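Long-range contacts in 11S globulin subunit beta (Cucurbita maxima, PDB 2EVX), which serves as a seed storage protein, a nutrient reserve of the 11S globulin family that assembles into hexamers of two-chain subunits: residues 39-44 and 182-187; 64-69 and 157-162; 70-75 and 150-155. All blocks are in the same frame, centred on the assembly; numbering follows the deposited sequence.

Contact 1 of 3, residues 39-44 and 182-187; sequences RRAEAE and RPEQVE
The backbone of Glu184 is fixed at both ends, its O accepting from Arg241 NH1 and its N giving to Asp240 OD2; its side chain reaches toward Ala41, OE1 4.4 Å from Ala41 CB. The carboxylate makes no hydrogen bond to 39-44. It ends beside the strand, with OE1 4.3 Å from Glu42 O, a distance at which two acceptors merely coexist. The closer contacts are apolar and centre on Val186, which faces the strand with both methyls. CG1 rests against Ala41 CB at 3.9 Å, while CG2, anti to the backbone N of Val186, points at Arg39, lying 3.7 Å from Arg39 CB and 3.7 Å from Arg39 CD. Strand 39-43 is an outermost strand, within this chain, of the large antiparallel sheet in the N-terminal cupin domain, and its backbone bonds run to the next strand, 46-50 (Arg39 with Val50, Ala41 with Thr48). The loop that follows strand 176-178 lies against the sheet margin, where Val186 also touches Val50. With CG anti to the carbonyl carbon (chi1 -58°) and the chain extended to NE, Arg39 brings CD as well as CB alongside Val186 CG2; arginine and valine slide past each other in opposite directions. Past this contact the chain leads away from Val186, and NH1 makes a weak hydrogen bond to Gln53 OE1.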
loop_
_atom_site.group_PDB
_atom_site.type_symbol
_atom_site.label_atom_id
_atom_site.label_comp_id
_atom_site.label_asym_id
_atom_site.label_seq_id
_atom_site.Cartn_x
_atom_site.Cartn_y
_atom_site.Cartn_z
ATOM N N ARG A 39 -27.393 -14.098 -0.766
ATOM C CA ARG A 39 -28.508 -13.274 -1.191
ATOM C C ARG A 39 -28.787 -13.439 -2.675
ATOM O O ARG A 39 -27.897 -13.758 -3.461
ATOM C CB ARG A 39 -28.218 -11.807 -0.883
ATOM C CG ARG A 39 -27.958 -11.538 0.588
ATOM C CD ARG A 39 -27.571 -10.083 0.858
ATOM N NE ARG A 39 -27.203 -9.864 2.262
ATOM C CZ ARG A 39 -25.973 -9.998 2.756
ATOM N NH1 ARG A 39 -24.961 -10.350 1.967
ATOM N NH2 ARG A 39 -25.756 -9.775 4.047
ATOM N N ARG A 40 -30.039 -13.208 -3.052
ATOM C CA ARG A 40 -30.473 -13.342 -4.431
ATOM C C ARG A 40 -31.265 -12.118 -4.846
ATOM O O ARG A 40 -31.940 -11.503 -4.024
ATOM C CB ARG A 40 -31.319 -14.615 -4.624
ATOM C CG ARG A 40 -32.199 -15.070 -3.442
ATOM C CD ARG A 40 -33.271 -14.057 -3.033
ATOM N NE ARG A 40 -32.746 -13.006 -2.159
ATOM C CZ ARG A 40 -32.240 -13.204 -0.942
ATOM N NH1 ARG A 40 -31.794 -12.171 -0.240
ATOM N NH2 ARG A 40 -32.177 -14.424 -0.422
ATOM N N ALA A 41 -31.150 -11.752 -6.118
ATOM C CA ALA A 41 -31.868 -10.608 -6.673
ATOM C C ALA A 41 -32.370 -10.977 -8.063
ATOM O O ALA A 41 -31.596 -11.185 -9.000
ATOM C CB ALA A 41 -30.964 -9.385 -6.743
ATOM N N GLU A 42 -33.684 -11.076 -8.180
ATOM C CA GLU A 42 -34.312 -11.430 -9.441
ATOM C C GLU A 42 -34.403 -10.224 -10.345
ATOM O O GLU A 42 -34.714 -9.122 -9.908
ATOM C CB GLU A 42 -35.705 -12.025 -9.192
ATOM C CG GLU A 42 -35.678 -13.503 -8.795
ATOM C CD GLU A 42 -35.486 -14.425 -9.996
ATOM O OE1 GLU A 42 -35.037 -15.581 -9.814
ATOM O OE2 GLU A 42 -35.798 -13.998 -11.135
ATOM N N ALA A 43 -34.102 -10.444 -11.613
ATOM C CA ALA A 43 -34.173 -9.388 -12.600
ATOM C C ALA A 43 -35.113 -9.877 -13.686
ATOM O O ALA A 43 -35.534 -11.031 -13.679
ATOM C CB ALA A 43 -32.787 -9.115 -13.181
ATOM N N GLU A 44 -35.439 -9.003 -14.622
ATOM C CA GLU A 44 -36.318 -9.377 -15.710
ATOM C C GLU A 44 -35.715 -10.533 -16.503
ATOM O O GLU A 44 -36.351 -11.575 -16.676
ATOM C CB GLU A 44 -36.541 -8.178 -16.631
ATOM C CG GLU A 44 -37.537 -8.429 -17.749
ATOM C CD GLU A 44 -37.788 -7.190 -18.605
ATOM O OE1 GLU A 44 -38.896 -7.070 -19.176
ATOM O OE2 GLU A 44 -36.875 -6.341 -18.711
ATOM N N ARG A 182 -32.999 0.770 -12.235
ATOM C CA ARG A 182 -33.247 1.035 -10.816
ATOM C C ARG A 182 -33.049 -0.312 -10.101
ATOM O O ARG A 182 -34.002 -1.006 -9.770
ATOM C CB ARG A 182 -34.676 1.576 -10.642
ATOM C CG ARG A 182 -34.989 2.179 -9.288
ATOM C CD ARG A 182 -35.595 1.134 -8.377
ATOM N NE ARG A 182 -36.900 0.689 -8.870
ATOM C CZ ARG A 182 -37.541 -0.398 -8.445
ATOM N NH1 ARG A 182 -38.722 -0.703 -8.958
ATOM N NH2 ARG A 182 -36.998 -1.184 -7.517
ATOM N N PRO A 183 -31.780 -0.700 -9.876
ATOM C CA PRO A 183 -31.388 -1.952 -9.223
ATOM C C PRO A 183 -31.335 -1.972 -7.701
ATOM O O PRO A 183 -30.830 -1.043 -7.067
ATOM C CB PRO A 183 -30.018 -2.219 -9.827
ATOM C CG PRO A 183 -29.443 -0.849 -9.862
ATOM C CD PRO A 183 -30.586 -0.002 -10.396
ATOM N N GLU A 184 -31.851 -3.057 -7.126
ATOM C CA GLU A 184 -31.844 -3.252 -5.681
ATOM C C GLU A 184 -30.385 -3.552 -5.371
ATOM O O GLU A 184 -29.881 -4.624 -5.701
ATOM C CB GLU A 184 -32.722 -4.451 -5.307
ATOM C CG GLU A 184 -34.149 -4.351 -5.849
ATOM C CD GLU A 184 -34.907 -5.678 -5.833
ATOM O OE1 GLU A 184 -34.419 -6.670 -6.428
ATOM O OE2 GLU A 184 -36.004 -5.725 -5.232
ATOM N N GLN A 185 -29.703 -2.586 -4.765
ATOM C CA GLN A 185 -28.285 -2.724 -4.426
ATOM C C GLN A 185 -28.019 -3.884 -3.443
ATOM O O GLN A 185 -28.185 -3.745 -2.223
ATOM C CB GLN A 185 -27.768 -1.390 -3.860
ATOM C CG GLN A 185 -27.992 -1.159 -2.351
ATOM C CD GLN A 185 -29.457 -1.202 -1.888
ATOM O OE1 GLN A 185 -29.727 -1.191 -0.682
ATOM N NE2 GLN A 185 -30.395 -1.240 -2.834
ATOM N N VAL A 186 -27.613 -5.034 -3.977
ATOM C CA VAL A 186 -27.341 -6.194 -3.134
ATOM C C VAL A 186 -25.894 -6.656 -3.284
ATOM O O VAL A 186 -25.439 -7.548 -2.551
ATOM C CB VAL A 186 -28.283 -7.374 -3.472
ATOM C CG1 VAL A 186 -27.935 -7.940 -4.852
ATOM C CG2 VAL A 186 -28.196 -8.445 -2.374
ATOM N N GLU A 187 -25.177 -6.047 -4.232
ATOM C CA GLU A 187 -23.773 -6.379 -4.458
ATOM C C GLU A 187 -23.059 -6.157 -3.120
ATOM O O GLU A 187 -21.870 -6.456 -2.969
ATOM C CB GLU A 187 -23.140 -5.445 -5.503
ATOM C CG GLU A 187 -24.103 -4.788 -6.497
ATOM C CD GLU A 187 -25.032 -3.752 -5.866
ATOM O OE1 GLU A 187 -25.879 -3.202 -6.602
ATOM O OE2 GLU A 187 -24.923 -3.479 -4.650
#

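Contact 2 of 3, residues 64-69 and 157-162; sequences NMIRHT and LIVFAD
Arg67 and Ile158 lie side by side as a non-hydrogen-bonded pair of two antiparallel strands, whose axes approach to 4.6 Å with their directions 158° apart. From CB outward the arginine first skirts the Leu157 carbonyl, CB at 4.0 Å from Leu157 O. Its CG meets that oxygen too and touches Ile158 CD1 at 3.9 Å; CD then packs on the same methyl at 3.9 Å. The chain is extended as far as CD and bends at chi3 (56°), which turns NE away from Ile158 and into a salt bridge with Glu49 OE1 on strand 46-50. At the tip, NH2 bonds to Tyr348 OH of strand 345-350 in the C-terminal cupin domain. On the same face Met65, bent at chi2 and chi3, sets SD at the edge of the Phe160 ring and in its plane, a Met-aromatic contact with SD 3.9 Å from Phe160 CD2, while its CE meets Ile158 CG2. The Phe160 ring meets that of Phe399 with nearly parallel planes, so this face is where the two cupin domains of the chain meet. The face of Ile66, His68, Leu157 and Val159 is consistent with the barrel interior: Ile66 CB and Val159 CB are 3.9 Å apart, and Ile66 CG2 lies over one face of the His68 ring, toward its rim. Six backbone bonds join the strands, among them Ala161 N to Asn64 O at 3.1 Å. They serve alternate residues, while Arg67 and Ile158 turn their backbones to Glu49 and Phe88 on the neighbouring strands. The guanidinium of Arg67 is thus carried past the apolar chains to an acid and a tyrosine hydroxyl outside the pair, which probably steady its charge.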
loop_
_atom_site.group_PDB
_atom_site.type_symbol
_atom_site.label_atom_id
_atom_site.label_comp_id
_atom_site.label_asym_id
_atom_site.label_seq_id
_atom_site.Cartn_x
_atom_site.Cartn_y
_atom_site.Cartn_z
ATOM N N ASN A 64 -15.070 -10.323 -2.578
ATOM C CA ASN A 64 -16.508 -10.429 -2.781
ATOM C C ASN A 64 -16.737 -11.386 -3.926
ATOM O O ASN A 64 -15.960 -11.423 -4.871
ATOM C CB ASN A 64 -17.111 -9.099 -3.184
ATOM C CG ASN A 64 -16.915 -8.036 -2.152
ATOM O OD1 ASN A 64 -15.788 -7.585 -1.913
ATOM N ND2 ASN A 64 -18.014 -7.615 -1.527
ATOM N N MET A 65 -17.810 -12.155 -3.852
ATOM C CA MET A 65 -18.130 -13.087 -4.920
ATOM C C MET A 65 -19.546 -12.842 -5.399
ATOM O O MET A 65 -20.463 -12.622 -4.609
ATOM C CB MET A 65 -17.983 -14.533 -4.448
ATOM C CG MET A 65 -16.535 -15.033 -4.393
ATOM S SD MET A 65 -15.744 -15.111 -6.024
ATOM C CE MET A 65 -16.621 -16.421 -6.744
ATOM N N ILE A 66 -19.716 -12.860 -6.712
ATOM C CA ILE A 66 -21.019 -12.656 -7.305
ATOM C C ILE A 66 -21.157 -13.595 -8.475
ATOM O O ILE A 66 -20.187 -13.899 -9.163
ATOM C CB ILE A 66 -21.184 -11.229 -7.787
ATOM C CG1 ILE A 66 -21.167 -10.294 -6.583
ATOM C CG2 ILE A 66 -22.478 -11.089 -8.567
ATOM C CD1 ILE A 66 -20.767 -8.892 -6.913
ATOM N N ARG A 67 -22.372 -14.089 -8.660
ATOM C CA ARG A 67 -22.665 -14.988 -9.746
ATOM C C ARG A 67 -23.894 -14.473 -10.441
ATOM O O ARG A 67 -24.962 -14.325 -9.841
ATOM C CB ARG A 67 -22.919 -16.401 -9.250
ATOM C CG ARG A 67 -23.262 -17.355 -10.383
ATOM C CD ARG A 67 -23.219 -18.777 -9.926
ATOM N NE ARG A 67 -24.093 -18.992 -8.782
ATOM C CZ ARG A 67 -23.967 -20.018 -7.949
ATOM N NH1 ARG A 67 -24.802 -20.152 -6.925
ATOM N NH2 ARG A 67 -22.990 -20.902 -8.134
ATOM N N HIS A 68 -23.716 -14.176 -11.719
ATOM C CA HIS A 68 -24.785 -13.683 -12.542
ATOM C C HIS A 68 -25.230 -14.814 -13.446
ATOM O O HIS A 68 -24.412 -15.574 -13.967
ATOM C CB HIS A 68 -24.291 -12.520 -13.381
ATOM C CG HIS A 68 -24.170 -11.236 -12.626
ATOM N ND1 HIS A 68 -23.127 -10.357 -12.815
ATOM C CD2 HIS A 68 -24.999 -10.646 -11.737
ATOM C CE1 HIS A 68 -23.320 -9.280 -12.078
ATOM N NE2 HIS A 68 -24.450 -9.429 -11.414
ATOM N N THR A 69 -26.542 -14.932 -13.599
ATOM C CA THR A 69 -27.141 -15.932 -14.458
ATOM C C THR A 69 -28.025 -15.132 -15.384
ATOM O O THR A 69 -29.107 -14.681 -14.998
ATOM C CB THR A 69 -27.984 -16.905 -13.673
ATOM O OG1 THR A 69 -27.140 -17.673 -12.807
ATOM C CG2 THR A 69 -28.710 -17.825 -14.616
ATOM N N LEU A 157 -21.924 -16.131 -15.076
ATOM C CA LEU A 157 -20.693 -15.383 -14.786
ATOM C C LEU A 157 -20.262 -15.354 -13.306
ATOM O O LEU A 157 -21.023 -14.945 -12.428
ATOM C CB LEU A 157 -20.866 -13.946 -15.292
ATOM C CG LEU A 157 -21.336 -13.922 -16.750
ATOM C CD1 LEU A 157 -22.022 -12.600 -17.100
ATOM C CD2 LEU A 157 -20.132 -14.193 -17.641
ATOM N N ILE A 158 -19.025 -15.766 -13.046
ATOM C CA ILE A 158 -18.476 -15.783 -11.693
ATOM C C ILE A 158 -17.611 -14.538 -11.472
ATOM O O ILE A 158 -16.447 -14.517 -11.843
ATOM C CB ILE A 158 -17.590 -17.031 -11.467
ATOM C CG1 ILE A 158 -18.270 -18.276 -12.038
ATOM C CG2 ILE A 158 -17.361 -17.234 -9.983
ATOM C CD1 ILE A 158 -19.651 -18.528 -11.459
ATOM N N VAL A 159 -18.183 -13.519 -10.845
ATOM C CA VAL A 159 -17.487 -12.260 -10.584
ATOM C C VAL A 159 -16.719 -12.184 -9.262
ATOM O O VAL A 159 -17.295 -12.336 -8.187
ATOM C CB VAL A 159 -18.476 -11.075 -10.595
ATOM C CG1 VAL A 159 -17.712 -9.766 -10.589
ATOM C CG2 VAL A 159 -19.395 -11.164 -11.795
ATOM N N PHE A 160 -15.416 -11.924 -9.353
ATOM C CA PHE A 160 -14.556 -11.796 -8.181
ATOM C C PHE A 160 -14.030 -10.362 -8.045
ATOM O O PHE A 160 -13.363 -9.840 -8.936
ATOM C CB PHE A 160 -13.396 -12.787 -8.271
ATOM C CG PHE A 160 -12.316 -12.548 -7.259
ATOM C CD1 PHE A 160 -11.194 -11.779 -7.583
ATOM C CD2 PHE A 160 -12.407 -13.091 -5.980
ATOM C CE1 PHE A 160 -10.172 -11.558 -6.647
ATOM C CE2 PHE A 160 -11.389 -12.876 -5.031
ATOM C CZ PHE A 160 -10.269 -12.108 -5.369
ATOM N N ALA A 161 -14.344 -9.733 -6.917
ATOM C CA ALA A 161 -13.938 -8.359 -6.648
ATOM C C ALA A 161 -13.069 -8.245 -5.404
ATOM O O ALA A 161 -13.325 -8.889 -4.385
ATOM C CB ALA A 161 -15.182 -7.475 -6.495
ATOM N N ASP A 162 -12.035 -7.419 -5.490
ATOM C CA ASP A 162 -11.152 -7.215 -4.354
ATOM C C ASP A 162 -11.296 -5.779 -3.890
ATOM O O ASP A 162 -11.031 -4.859 -4.652
ATOM C CB ASP A 162 -9.693 -7.477 -4.736
ATOM C CG ASP A 162 -8.807 -7.683 -3.517
ATOM O OD1 ASP A 162 -8.739 -6.780 -2.660
ATOM O OD2 ASP A 162 -8.185 -8.759 -3.406
#

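Contact 3 of 3, residues 70-75 and 150-155; sequences IRPKGL and RGQSDL
Ile70 and Leu155 form an antiparallel hydrogen-bonded pair, Ile70 N to Leu155 O and Leu155 N to Ile70 O both 2.8 Å; the regular pairing ends there, though the backbones stay close as far as Pro72 and Gln152, the first chain entering a type II turn from Arg71 to Gly74. The paired side chains share one face of the sheet, CB of Ile70 lying 4.1 Å from CB of Leu155. Pro72, second in the turn, lays its ring against the 151-154 loop. Its CB faces Gly151 O and also the amide NE2 of Gln152, 3.6 Å off; CG points at the Gln152 carbonyl and CD lies 3.4 Å from Asp154 OD2. Asp154 runs beside Arg71, with OD2 3.7 Å from Arg71 CG, yet the charged groups stay apart: Arg71 NE is 5.6 Å from Asp154 OD2, and Arg71 NH2 makes instead a long, weak ion pair with Glu42. A glycine in place of Pro72 would probably leave the carbonyls of Gly151 and Gln152 without their apolar cover and let the turn flex. Lys73 takes the turn's positive phi, and its NZ bonds to Tyr148 OH and gives a hydrogen bond to a water at 2.8 Å, which donates weakly to Arg150 O. Beyond the single bridge, oxygens meet mainly carbon, so the turn meets the loop mainly by close fit round Pro72, with a weak water link and at most a diffuse Arg71-Asp154 attraction; backbone bonds of Lys73 and Gly74 to Asn149 add to it.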
loop_
_atom_site.group_PDB
_atom_site.type_symbol
_atom_site.label_atom_id
_atom_site.label_comp_id
_atom_site.label_asym_id
_atom_site.label_seq_id
_atom_site.Cartn_x
_atom_site.Cartn_y
_atom_site.Cartn_z
ATOM N N ILE A 70 -27.542 -14.942 -16.604
ATOM C CA ILE A 70 -28.253 -14.159 -17.587
ATOM C C ILE A 70 -28.895 -15.053 -18.633
ATOM O O ILE A 70 -28.226 -15.818 -19.327
ATOM C CB ILE A 70 -27.277 -13.154 -18.233
ATOM C CG1 ILE A 70 -26.545 -12.396 -17.122
ATOM C CG2 ILE A 70 -28.025 -12.170 -19.117
ATOM C CD1 ILE A 70 -25.533 -11.408 -17.609
ATOM N N ARG A 71 -30.212 -14.962 -18.740
ATOM C CA ARG A 71 -30.937 -15.779 -19.705
ATOM C C ARG A 71 -30.740 -15.245 -21.106
ATOM O O ARG A 71 -30.258 -14.129 -21.289
ATOM C CB ARG A 71 -32.424 -15.799 -19.369
ATOM C CG ARG A 71 -32.712 -16.338 -17.994
ATOM C CD ARG A 71 -34.160 -16.137 -17.632
ATOM N NE ARG A 71 -34.345 -16.232 -16.193
ATOM C CZ ARG A 71 -35.039 -15.352 -15.492
ATOM N NH1 ARG A 71 -35.607 -14.322 -16.111
ATOM N NH2 ARG A 71 -35.155 -15.494 -14.178
ATOM N N PRO A 72 -31.106 -16.045 -22.118
ATOM C CA PRO A 72 -30.969 -15.650 -23.516
ATOM C C PRO A 72 -31.610 -14.305 -23.798
ATOM O O PRO A 72 -32.686 -13.999 -23.291
ATOM C CB PRO A 72 -31.641 -16.792 -24.249
ATOM C CG PRO A 72 -31.263 -17.960 -23.412
ATOM C CD PRO A 72 -31.550 -17.446 -22.021
ATOM N N LYS A 73 -30.923 -13.503 -24.604
ATOM C CA LYS A 73 -31.392 -12.176 -24.966
ATOM C C LYS A 73 -31.325 -11.209 -23.795
ATOM O O LYS A 73 -31.949 -10.150 -23.830
ATOM C CB LYS A 73 -32.830 -12.242 -25.502
ATOM C CG LYS A 73 -32.938 -12.773 -26.932
ATOM C CD LYS A 73 -32.164 -11.879 -27.899
ATOM C CE LYS A 73 -32.067 -12.474 -29.307
ATOM N NZ LYS A 73 -31.082 -11.721 -30.164
ATOM N N GLY A 74 -30.557 -11.566 -22.768
ATOM C CA GLY A 74 -30.432 -10.712 -21.592
ATOM C C GLY A 74 -29.265 -9.739 -21.586
ATOM O O GLY A 74 -28.165 -10.051 -22.042
ATOM N N LEU A 75 -29.508 -8.548 -21.057
ATOM C CA LEU A 75 -28.485 -7.522 -20.980
ATOM C C LEU A 75 -28.250 -7.049 -19.542
ATOM O O LEU A 75 -29.178 -6.620 -18.851
ATOM C CB LEU A 75 -28.879 -6.317 -21.836
ATOM C CG LEU A 75 -27.907 -5.132 -21.756
ATOM C CD1 LEU A 75 -26.685 -5.441 -22.607
ATOM C CD2 LEU A 75 -28.571 -3.853 -22.235
ATOM N N ARG A 150 -25.823 -13.644 -25.956
ATOM C CA ARG A 150 -26.253 -13.780 -27.340
ATOM C C ARG A 150 -26.560 -15.234 -27.688
ATOM O O ARG A 150 -27.051 -15.530 -28.778
ATOM C CB ARG A 150 -25.193 -13.208 -28.307
ATOM C CG ARG A 150 -23.876 -13.971 -28.369
ATOM C CD ARG A 150 -23.118 -13.658 -29.663
ATOM N NE ARG A 150 -21.883 -14.435 -29.787
ATOM C CZ ARG A 150 -20.783 -14.223 -29.063
ATOM N NH1 ARG A 150 -19.705 -14.979 -29.236
ATOM N NH2 ARG A 150 -20.756 -13.243 -28.170
ATOM N N GLY A 151 -26.287 -16.132 -26.744
ATOM C CA GLY A 151 -26.535 -17.548 -26.958
ATOM C C GLY A 151 -27.923 -17.976 -26.517
ATOM O O GLY A 151 -28.718 -17.142 -26.074
ATOM N N GLN A 152 -28.213 -19.272 -26.629
ATOM C CA GLN A 152 -29.524 -19.793 -26.252
ATOM C C GLN A 152 -29.530 -20.479 -24.903
ATOM O O GLN A 152 -30.591 -20.767 -24.346
ATOM C CB GLN A 152 -30.065 -20.739 -27.335
ATOM C CG GLN A 152 -30.680 -19.986 -28.510
ATOM C CD GLN A 152 -31.761 -18.993 -28.064
ATOM O OE1 GLN A 152 -32.113 -18.062 -28.796
ATOM N NE2 GLN A 152 -32.295 -19.197 -26.860
ATOM N N SER A 153 -28.342 -20.749 -24.385
ATOM C CA SER A 153 -28.222 -21.360 -23.073
ATOM C C SER A 153 -28.066 -20.198 -22.090
ATOM O O SER A 153 -27.914 -19.051 -22.501
ATOM C CB SER A 153 -26.993 -22.273 -23.015
ATOM O OG SER A 153 -25.800 -21.548 -23.271
ATOM N N ASP A 154 -28.115 -20.489 -20.798
ATOM C CA ASP A 154 -27.958 -19.444 -19.796
ATOM C C ASP A 154 -26.490 -19.046 -19.658
ATOM O O ASP A 154 -25.603 -19.901 -19.586
ATOM C CB ASP A 154 -28.498 -19.919 -18.446
ATOM C CG ASP A 154 -30.010 -19.789 -18.340
ATOM O OD1 ASP A 154 -30.591 -20.374 -17.398
ATOM O OD2 ASP A 154 -30.612 -19.092 -19.190
ATOM N N LEU A 155 -26.249 -17.739 -19.629
ATOM C CA LEU A 155 -24.906 -17.189 -19.497
ATOM C C LEU A 155 -24.604 -17.041 -18.001
ATOM O O LEU A 155 -25.179 -16.174 -17.343
ATOM C CB LEU A 155 -24.851 -15.816 -20.176
ATOM C CG LEU A 155 -23.547 -15.285 -20.787
ATOM C CD1 LEU A 155 -23.474 -13.774 -20.567
ATOM C CD2 LEU A 155 -22.343 -15.972 -20.155
HETATM O O HOH W 1 -28.625 -12.971 -30.450
#

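From the N terminus, the edge strand 39-43 starts the widest loop, which closes only when 182-187 returns to it in contact 1. Within that loop, strand 63-70 pairs with 155-162 in contact 2, and 70-75, its direct continuation, meets 150-155 in contact 3. The three closures nest, contact 3 innermost, and none cross. Contact 1 ties a surface loop to the margin of the sheet, contact 2 joins strands in its middle, and contact 3 joins the turn leading into strand 74-81 of the second sheet to the loop between strands 145-149 and 155-162. Contacts 2 and 3 adjoin where Leu157 CD1 meets Ile70 CD1 at 3.7 Å.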